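Local coordinates for chitin binding protein (Streptomyces lividans, PDB 5FTZ) that probably cleaves chitin or a related polysaccharide oxidatively, as a copper-dependent lytic polysaccharide monooxygenase of family AA10, at residues Lys36-Ser41 against Leu116-Phe121; Leu152-Val157 against Gly161-Ala166. All blocks are in the same frame, centred on the assembly; numbering follows the deposited sequence.

Contact 1 of 2, residues Lys36-Ser41 against Leu116-Phe121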
ATOM      1  N   LYS A  36      -5.391 -12.351   8.533  1.00 10.60           N
ATOM      2  CA  LYS A  36      -5.444 -12.708   7.130  1.00 11.80           C
ATOM      3  C   LYS A  36      -4.686 -13.998   6.832  1.00 12.74           C
ATOM      4  O   LYS A  36      -4.089 -14.569   7.734  1.00 12.56           O
ATOM      5  CB  LYS A  36      -4.940 -11.568   6.232  1.00 11.91           C
ATOM      6  CG  LYS A  36      -3.418 -11.361   6.301  1.00 13.85           C
ATOM      7  CD  LYS A  36      -3.019 -10.274   5.348  1.00 15.23           C
ATOM      8  CE  LYS A  36      -1.512 -10.169   5.239  1.00 19.09           C
ATOM      9  NZ  LYS A  36      -1.194  -9.011   4.367  1.00 22.52           N
ATOM     10  N   GLY A  37      -4.729 -14.414   5.577  1.00 13.60           N
ATOM     11  CA  GLY A  37      -3.926 -15.531   5.086  1.00 13.38           C
ATOM     12  C   GLY A  37      -4.634 -16.878   5.151  1.00 14.42           C
ATOM     13  O   GLY A  37      -3.996 -17.925   5.002  1.00 15.83           O
ATOM     14  N   PHE A  38      -5.960 -16.860   5.273  1.00 15.20           N
ATOM     15  CA  PHE A  38      -6.762 -18.099   5.199  1.00 14.44           C
ATOM     16  C   PHE A  38      -6.560 -18.777   3.860  1.00 15.41           C
ATOM     17  O   PHE A  38      -6.551 -18.104   2.846  1.00 16.56           O
ATOM     18  CB  PHE A  38      -8.218 -17.703   5.350  1.00 14.56           C
ATOM     19  CG  PHE A  38      -9.159 -18.873   5.502  1.00 13.43           C
ATOM     20  CD1 PHE A  38      -9.353 -19.469   6.705  1.00 13.27           C
ATOM     21  CD2 PHE A  38      -9.806 -19.349   4.368  1.00 14.28           C
ATOM     22  CE1 PHE A  38     -10.188 -20.559   6.808  1.00 13.76           C
ATOM     23  CE2 PHE A  38     -10.651 -20.438   4.459  1.00 14.23           C
ATOM     24  CZ  PHE A  38     -10.811 -21.061   5.681  1.00 13.15           C
ATOM     25  N   PRO A  39      -6.490 -20.113   3.825  1.00 15.68           N
ATOM     26  CA  PRO A  39      -6.564 -21.046   4.938  1.00 16.12           C
ATOM     27  C   PRO A  39      -5.275 -21.423   5.643  1.00 16.19           C
ATOM     28  O   PRO A  39      -5.282 -22.066   6.675  1.00 16.83           O
ATOM     29  CB  PRO A  39      -7.133 -22.307   4.260  1.00 17.19           C
ATOM     30  CG  PRO A  39      -6.478 -22.223   2.926  1.00 17.70           C
ATOM     31  CD  PRO A  39      -6.551 -20.797   2.526  1.00 17.91           C
ATOM     32  N   ALA A  40      -4.113 -21.052   5.102  1.00 18.14           N
ATOM     33  CA  ALA A  40      -2.873 -21.460   5.747  1.00 19.25           C
ATOM     34  C   ALA A  40      -2.707 -20.857   7.119  1.00 21.07           C
ATOM     35  O   ALA A  40      -2.264 -21.505   8.049  1.00 22.43           O
ATOM     36  CB  ALA A  40      -1.694 -21.088   4.855  1.00 21.94           C
ATOM     37  N   SER A  41      -3.079 -19.584   7.238  1.00 20.11           N
ATOM     38  CA  SER A  41      -3.150 -18.933   8.524  1.00 18.42           C
ATOM     39  C   SER A  41      -4.609 -18.481   8.727  1.00 17.01           C
ATOM     40  O   SER A  41      -5.511 -19.067   8.145  1.00 16.71           O
ATOM     41  CB  SER A  41      -2.132 -17.803   8.597  1.00 22.72           C
ATOM     42  OG  SER A  41      -2.348 -16.872   7.588  1.00 28.40           O
ATOM     43  N   LEU A 116     -14.602 -27.267   4.028  1.00  9.65           N
ATOM     44  CA  LEU A 116     -14.572 -26.321   2.945  1.00 10.19           C
ATOM     45  C   LEU A 116     -13.799 -26.821   1.754  1.00 11.28           C
ATOM     46  O   LEU A 116     -12.758 -27.510   1.905  1.00 13.10           O
ATOM     47  CB  LEU A 116     -13.982 -24.995   3.410  1.00 11.29           C
ATOM     48  CG  LEU A 116     -14.843 -24.147   4.330  1.00 11.95           C
ATOM     49  CD1 LEU A 116     -14.000 -23.109   5.106  1.00 14.04           C
ATOM     50  CD2 LEU A 116     -15.980 -23.487   3.550  1.00 12.35           C
ATOM     51  N   ASN A 117     -14.247 -26.489   0.552  1.00 10.40           N
ATOM     52  CA  ASN A 117     -13.394 -26.564  -0.605  1.00 12.13           C
ATOM     53  C   ASN A 117     -12.453 -25.382  -0.519  1.00 12.77           C
ATOM     54  O   ASN A 117     -12.891 -24.207  -0.630  1.00 12.20           O
ATOM     55  CB  ASN A 117     -14.257 -26.555  -1.856  1.00 13.20           C
ATOM     56  CG  ASN A 117     -13.437 -26.566  -3.127  1.00 16.39           C
ATOM     57  OD1 ASN A 117     -12.231 -26.380  -3.136  1.00 17.49           O
ATOM     58  ND2 ASN A 117     -14.130 -26.810  -4.219  1.00 19.43           N
ATOM     59  N   LEU A 118     -11.150 -25.596  -0.263  1.00 12.96           N
ATOM     60  CA  LEU A 118     -10.278 -24.513   0.026  1.00 13.65           C
ATOM     61  C   LEU A 118      -9.723 -23.762  -1.208  1.00 13.20           C
ATOM     62  O   LEU A 118      -9.033 -22.744  -1.008  1.00 15.07           O
ATOM     63  CB  LEU A 118      -9.161 -24.991   0.924  1.00 15.50           C
ATOM     64  CG  LEU A 118      -9.604 -25.476   2.309  1.00 16.70           C
ATOM     65  CD1 LEU A 118      -8.341 -26.031   2.970  1.00 17.21           C
ATOM     66  CD2 LEU A 118     -10.194 -24.382   3.126  1.00 18.70           C
ATOM     67  N   THR A 119     -10.135 -24.152  -2.410  1.00 13.09           N
ATOM     68  CA  THR A 119      -9.945 -23.297  -3.596  1.00 14.66           C
ATOM     69  C   THR A 119     -11.231 -22.444  -3.718  1.00 12.58           C
ATOM     70  O   THR A 119     -12.281 -23.007  -4.005  1.00 13.48           O
ATOM     71  CB  THR A 119      -9.742 -24.119  -4.876  1.00 19.01           C
ATOM     72  OG1 THR A 119      -8.511 -24.850  -4.748  1.00 22.97           O
ATOM     73  CG2 THR A 119      -9.650 -23.240  -6.170  1.00 19.82           C
ATOM     74  N   PRO A 120     -11.092 -21.129  -3.620  1.00 11.59           N
ATOM     75  CA  PRO A 120     -12.293 -20.290  -3.720  1.00 10.99           C
ATOM     76  C   PRO A 120     -12.997 -20.441  -5.052  1.00 10.31           C
ATOM     77  O   PRO A 120     -12.355 -20.628  -6.109  1.00 12.42           O
ATOM     78  CB  PRO A 120     -11.787 -18.884  -3.578  1.00 12.72           C
ATOM     79  CG  PRO A 120     -10.336 -18.918  -3.624  1.00 13.96           C
ATOM     80  CD  PRO A 120      -9.897 -20.320  -3.373  1.00 12.77           C
ATOM     81  N   PHE A 121     -14.306 -20.414  -5.050  1.00  9.06           N
ATOM     82  CA  PHE A 121     -15.047 -20.494  -6.301  1.00  9.47           C
ATOM     83  C   PHE A 121     -15.116 -19.156  -7.041  1.00  9.84           C
ATOM     84  O   PHE A 121     -15.496 -19.124  -8.213  1.00 10.86           O
ATOM     85  CB  PHE A 121     -16.409 -21.107  -6.112  1.00  9.16           C
ATOM     86  CG  PHE A 121     -17.392 -20.262  -5.317  1.00  9.00           C
ATOM     87  CD1 PHE A 121     -18.167 -19.276  -5.929  1.00  9.37           C
ATOM     88  CD2 PHE A 121     -17.537 -20.446  -3.940  1.00  9.23           C
ATOM     89  CE1 PHE A 121     -19.033 -18.519  -5.213  1.00  9.49           C
ATOM     90  CE2 PHE A 121     -18.458 -19.682  -3.229  1.00  8.54           C
ATOM     91  CZ  PHE A 121     -19.161 -18.711  -3.861  1.00  9.77           C
TER
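Phe38 and Pro39 meet Leu116 and Leu118 where two loops of the beta-sandwich pack together, joined by apolar contacts without a direct hydrogen bond and burying 149 Å². The loop 36-41 first folds back on itself. Lys36 O accepts from Ser41 OG at 2.9 Å, with the hydroxyl in the carbonyl plane on a lone pair, and Gly37 O accepts from the backbone N of Ser41, also at 2.9 Å. Gly37 sits at a positive phi of 92°, where a CB would press against the preceding carbonyl and Ser41 OG. Next comes Phe38, whose CG is anti to the backbone N (chi1 -171°), carrying the ring out to the second loop. Its CZ reaches Leu116 CD1 at 3.8 Å, and that methyl lies at the ring edge, near its plane. Leu118 CD2 comes up obliquely, 4.2 Å from Phe38 CE2. Both leucine side chains cross Phe38 at about a right angle. The peptide bond before Pro39 is cis, and Pro39 CB lies 3.9 Å above the plane of the Phe38 ring, over its centre. The same CB touches Leu118 CD2 at 3.9 Å, so one carbon meets both the aromatic face and the leucine. Beyond the two segments, Tyr99 meets the Phe38 ring edge-to-face, and Arg113 donates to Pro39 O and Ser41 O, adding a polar tie to the loop. The second loop has its own brace, an Asx turn in which Asn117 OD1 accepts from Thr119 N at 3.1 Å, the donor tilted 35° from the carbonyl plane.

Contact 2 of 2, residues Leu152-Val157 against Gly161-Ala166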
ATOM      1  N   LEU A 152     -18.377 -18.969   2.670  1.00  7.66           N
ATOM      2  CA  LEU A 152     -17.450 -18.129   3.465  1.00  7.69           C
ATOM      3  C   LEU A 152     -16.891 -17.061   2.585  1.00  7.95           C
ATOM      4  O   LEU A 152     -16.248 -17.367   1.562  1.00  8.47           O
ATOM      5  CB  LEU A 152     -16.339 -18.980   4.084  1.00  8.42           C
ATOM      6  CG  LEU A 152     -15.251 -18.189   4.807  1.00  9.17           C
ATOM      7  CD1 LEU A 152     -15.764 -17.560   6.061  1.00 10.31           C
ATOM      8  CD2 LEU A 152     -14.046 -19.073   5.091  1.00 10.39           C
ATOM      9  N   ALA A 153     -17.096 -15.803   2.979  1.00  7.14           N
ATOM     10  CA  ALA A 153     -16.566 -14.641   2.297  1.00  7.46           C
ATOM     11  C   ALA A 153     -15.467 -14.070   3.129  1.00  8.29           C
ATOM     12  O   ALA A 153     -15.624 -13.904   4.334  1.00  8.93           O
ATOM     13  CB  ALA A 153     -17.701 -13.651   2.094  1.00  7.81           C
ATOM     14  N   VAL A 154     -14.342 -13.810   2.490  1.00  8.21           N
ATOM     15  CA  VAL A 154     -13.169 -13.270   3.156  1.00  7.87           C
ATOM     16  C   VAL A 154     -12.702 -12.013   2.441  1.00  7.81           C
ATOM     17  O   VAL A 154     -12.422 -12.041   1.240  1.00  8.14           O
ATOM     18  CB  VAL A 154     -12.059 -14.321   3.236  1.00  8.59           C
ATOM     19  CG1 VAL A 154     -10.918 -13.732   4.085  1.00  9.23           C
ATOM     20  CG2 VAL A 154     -12.530 -15.644   3.851  1.00  9.54           C
ATOM     21  N   TRP A 155     -12.653 -10.912   3.189  1.00  7.58           N
ATOM     22  CA  TRP A 155     -12.205  -9.607   2.696  1.00  7.50           C
ATOM     23  C   TRP A 155     -10.847  -9.287   3.311  1.00  7.86           C
ATOM     24  O   TRP A 155     -10.760  -9.085   4.494  1.00  8.48           O
ATOM     25  CB  TRP A 155     -13.251  -8.570   3.083  1.00  7.63           C
ATOM     26  CG  TRP A 155     -12.818  -7.149   2.883  1.00  8.30           C
ATOM     27  CD1 TRP A 155     -12.021  -6.661   1.902  1.00  9.65           C
ATOM     28  CD2 TRP A 155     -13.230  -6.007   3.665  1.00  8.94           C
ATOM     29  NE1 TRP A 155     -11.858  -5.277   2.053  1.00 10.26           N
ATOM     30  CE2 TRP A 155     -12.638  -4.867   3.102  1.00 10.10           C
ATOM     31  CE3 TRP A 155     -14.075  -5.851   4.774  1.00 10.05           C
ATOM     32  CZ2 TRP A 155     -12.811  -3.594   3.657  1.00 11.11           C
ATOM     33  CZ3 TRP A 155     -14.286  -4.598   5.260  1.00 10.96           C
ATOM     34  CH2 TRP A 155     -13.648  -3.496   4.717  1.00 12.00           C
ATOM     35  N   THR A 156      -9.798  -9.268   2.485  1.00  8.64           N
ATOM     36  CA  THR A 156      -8.455  -9.024   2.993  1.00  9.01           C
ATOM     37  C   THR A 156      -8.064  -7.573   2.805  1.00  9.18           C
ATOM     38  O   THR A 156      -8.182  -7.018   1.709  1.00  9.21           O
ATOM     39  CB  THR A 156      -7.448  -9.940   2.347  1.00 10.50           C
ATOM     40  OG1 THR A 156      -7.796 -11.317   2.626  1.00 12.39           O
ATOM     41  CG2 THR A 156      -6.015  -9.659   2.847  1.00 11.87           C
ATOM     42  N   VAL A 157      -7.629  -6.947   3.900  1.00  9.03           N
ATOM     43  CA  VAL A 157      -7.339  -5.527   3.904  1.00  9.94           C
ATOM     44  C   VAL A 157      -5.873  -5.255   3.557  1.00 10.57           C
ATOM     45  O   VAL A 157      -4.974  -5.842   4.154  1.00 11.97           O
ATOM     46  CB  VAL A 157      -7.715  -4.930   5.277  1.00 10.78           C
ATOM     47  CG1 VAL A 157      -7.378  -3.455   5.367  1.00 11.23           C
ATOM     48  CG2 VAL A 157      -9.229  -5.155   5.528  1.00 11.50           C
ATOM     49  N   GLY A 161      -2.396  -6.906   8.574  1.00 11.04           N
ATOM     50  CA  GLY A 161      -2.436  -8.349   8.806  1.00 12.21           C
ATOM     51  C   GLY A 161      -3.837  -8.913   8.984  1.00 11.83           C
ATOM     52  O   GLY A 161      -3.946 -10.028   9.475  1.00 12.32           O
ATOM     53  N   ASN A 162      -4.871  -8.205   8.527  1.00 11.17           N
ATOM     54  CA  ASN A 162      -6.249  -8.543   8.887  1.00 12.09           C
ATOM     55  C   ASN A 162      -7.145  -8.817   7.695  1.00 10.24           C
ATOM     56  O   ASN A 162      -6.960  -8.312   6.562  1.00 10.28           O
ATOM     57  CB  ASN A 162      -6.804  -7.379   9.660  1.00 14.43           C
ATOM     58  CG  ASN A 162      -6.066  -7.139  10.945  1.00 18.87           C
ATOM     59  OD1 ASN A 162      -5.714  -8.068  11.603  1.00 25.60           O
ATOM     60  ND2 ASN A 162      -5.862  -5.874  11.288  1.00 24.41           N
ATOM     61  N   ALA A 163      -8.232  -9.527   8.006  1.00  9.48           N
ATOM     62  CA  ALA A 163      -9.287  -9.847   7.047  1.00  8.63           C
ATOM     63  C   ALA A 163     -10.591  -9.905   7.825  1.00  8.31           C
ATOM     64  O   ALA A 163     -10.599 -10.202   9.014  1.00  9.25           O
ATOM     65  CB  ALA A 163      -8.998 -11.149   6.319  1.00  9.15           C
ATOM     66  N   PHE A 164     -11.688  -9.721   7.086  1.00  7.43           N
ATOM     67  CA  PHE A 164     -13.045  -9.868   7.642  1.00  7.26           C
ATOM     68  C   PHE A 164     -13.638 -11.115   7.101  1.00  8.03           C
ATOM     69  O   PHE A 164     -13.478 -11.417   5.926  1.00  8.50           O
ATOM     70  CB  PHE A 164     -13.883  -8.651   7.333  1.00  7.83           C
ATOM     71  CG  PHE A 164     -13.421  -7.405   8.079  1.00  8.77           C
ATOM     72  CD1 PHE A 164     -12.305  -6.680   7.658  1.00 10.56           C
ATOM     73  CD2 PHE A 164     -14.052  -7.041   9.253  1.00  9.98           C
ATOM     74  CE1 PHE A 164     -11.871  -5.572   8.386  1.00 11.29           C
ATOM     75  CE2 PHE A 164     -13.594  -5.949   9.973  1.00 11.05           C
ATOM     76  CZ  PHE A 164     -12.503  -5.280   9.569  1.00 11.95           C
ATOM     77  N   TYR A 165     -14.283 -11.849   7.993  1.00  7.10           N
ATOM     78  CA  TYR A 165     -14.843 -13.169   7.708  1.00  7.30           C
ATOM     79  C   TYR A 165     -16.343 -13.178   7.855  1.00  7.42           C
ATOM     80  O   TYR A 165     -16.877 -12.680   8.838  1.00  8.64           O
ATOM     81  CB  TYR A 165     -14.246 -14.191   8.679  1.00  7.20           C
ATOM     82  CG  TYR A 165     -12.763 -14.394   8.423  1.00  7.68           C
ATOM     83  CD1 TYR A 165     -11.810 -13.551   8.981  1.00  8.14           C
ATOM     84  CD2 TYR A 165     -12.299 -15.469   7.688  1.00  7.91           C
ATOM     85  CE1 TYR A 165     -10.436 -13.718   8.729  1.00  9.02           C
ATOM     86  CE2 TYR A 165     -10.947 -15.607   7.386  1.00  8.54           C
ATOM     87  CZ  TYR A 165     -10.025 -14.747   7.921  1.00  8.82           C
ATOM     88  OH  TYR A 165      -8.683 -14.958   7.592  1.00  9.96           O
ATOM     89  N   ALA A 166     -17.052 -13.737   6.866  1.00  7.02           N
ATOM     90  CA  ALA A 166     -18.507 -13.752   6.939  1.00  8.25           C
ATOM     91  C   ALA A 166     -19.053 -15.081   6.377  1.00  8.14           C
ATOM     92  O   ALA A 166     -18.894 -15.356   5.182  1.00  8.70           O
ATOM     93  CB  ALA A 166     -19.113 -12.597   6.160  1.00  8.81           C
TER
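With CG anti to the backbone N in Trp155 (chi1 169°) and anti to the carbonyl carbon in Phe164 (chi1 -69°), the two side chains run side by side across an antiparallel beta hairpin. Their rings are slid apart with little overlap, the six-membered ring of Trp155 and the Phe164 ring having centroids 4.9 Å apart and planes at 30°. Trp155 CE3 approaches Phe164 CD1 to 3.5 Å, while Val157 CG2 lies at the edge of the Phe164 ring, near its plane, 3.9 Å from Phe164 CE1. The phenyl stands about 4 Å from a bound copper ion and meets His1 edge-to-face, beside the histidine brace of His1 and His91, probably near an axial copper position as in other AA10 enzymes. Replacing Phe164 with alanine would remove the ring, and Trp155 CE3 and Val157 CG2 would probably lose their neighbour, leaving a gap beside His1. Trp155 and Phe164 exchange two backbone hydrogen bonds, as do Ala153 and Ala166, and Val157 N donates to Asn162 O. On the other sheet face Val154 CG1 makes a CH-pi contact over the Tyr165 ring, 4.2 Å from its centroid. Trp155 NE1 donates to Thr93 OG1. Strand 148-157 also pairs with strand 93-100, and strand 162-171 with strands 33-35 and 73-74.

In the fold
From the N terminus, the chain leaves strand 33-35 into segment 36-41, and contact 1 closes a long loop when it returns as segment 116-121, after 74 residues that include strands 73-74, 80-87 and 93-100. Contact 2 opens only later and closes a tight hairpin, with three residues between its segments. The two are in series, neither nesting nor crossing. Yet in space they adjoin, their centres 11 Å apart: Lys36 N probably hydrogen-bonds Gly161 O at 2.9 Å, and Phe38 CE2 packs on Leu152 CD2 at 3.7 Å. Contact 1 thus joins two connecting loops beside the hairpin whose Phe164 face borders the copper held by His1 and His91, while its turn carries His158 and Asp159 of a second copper site.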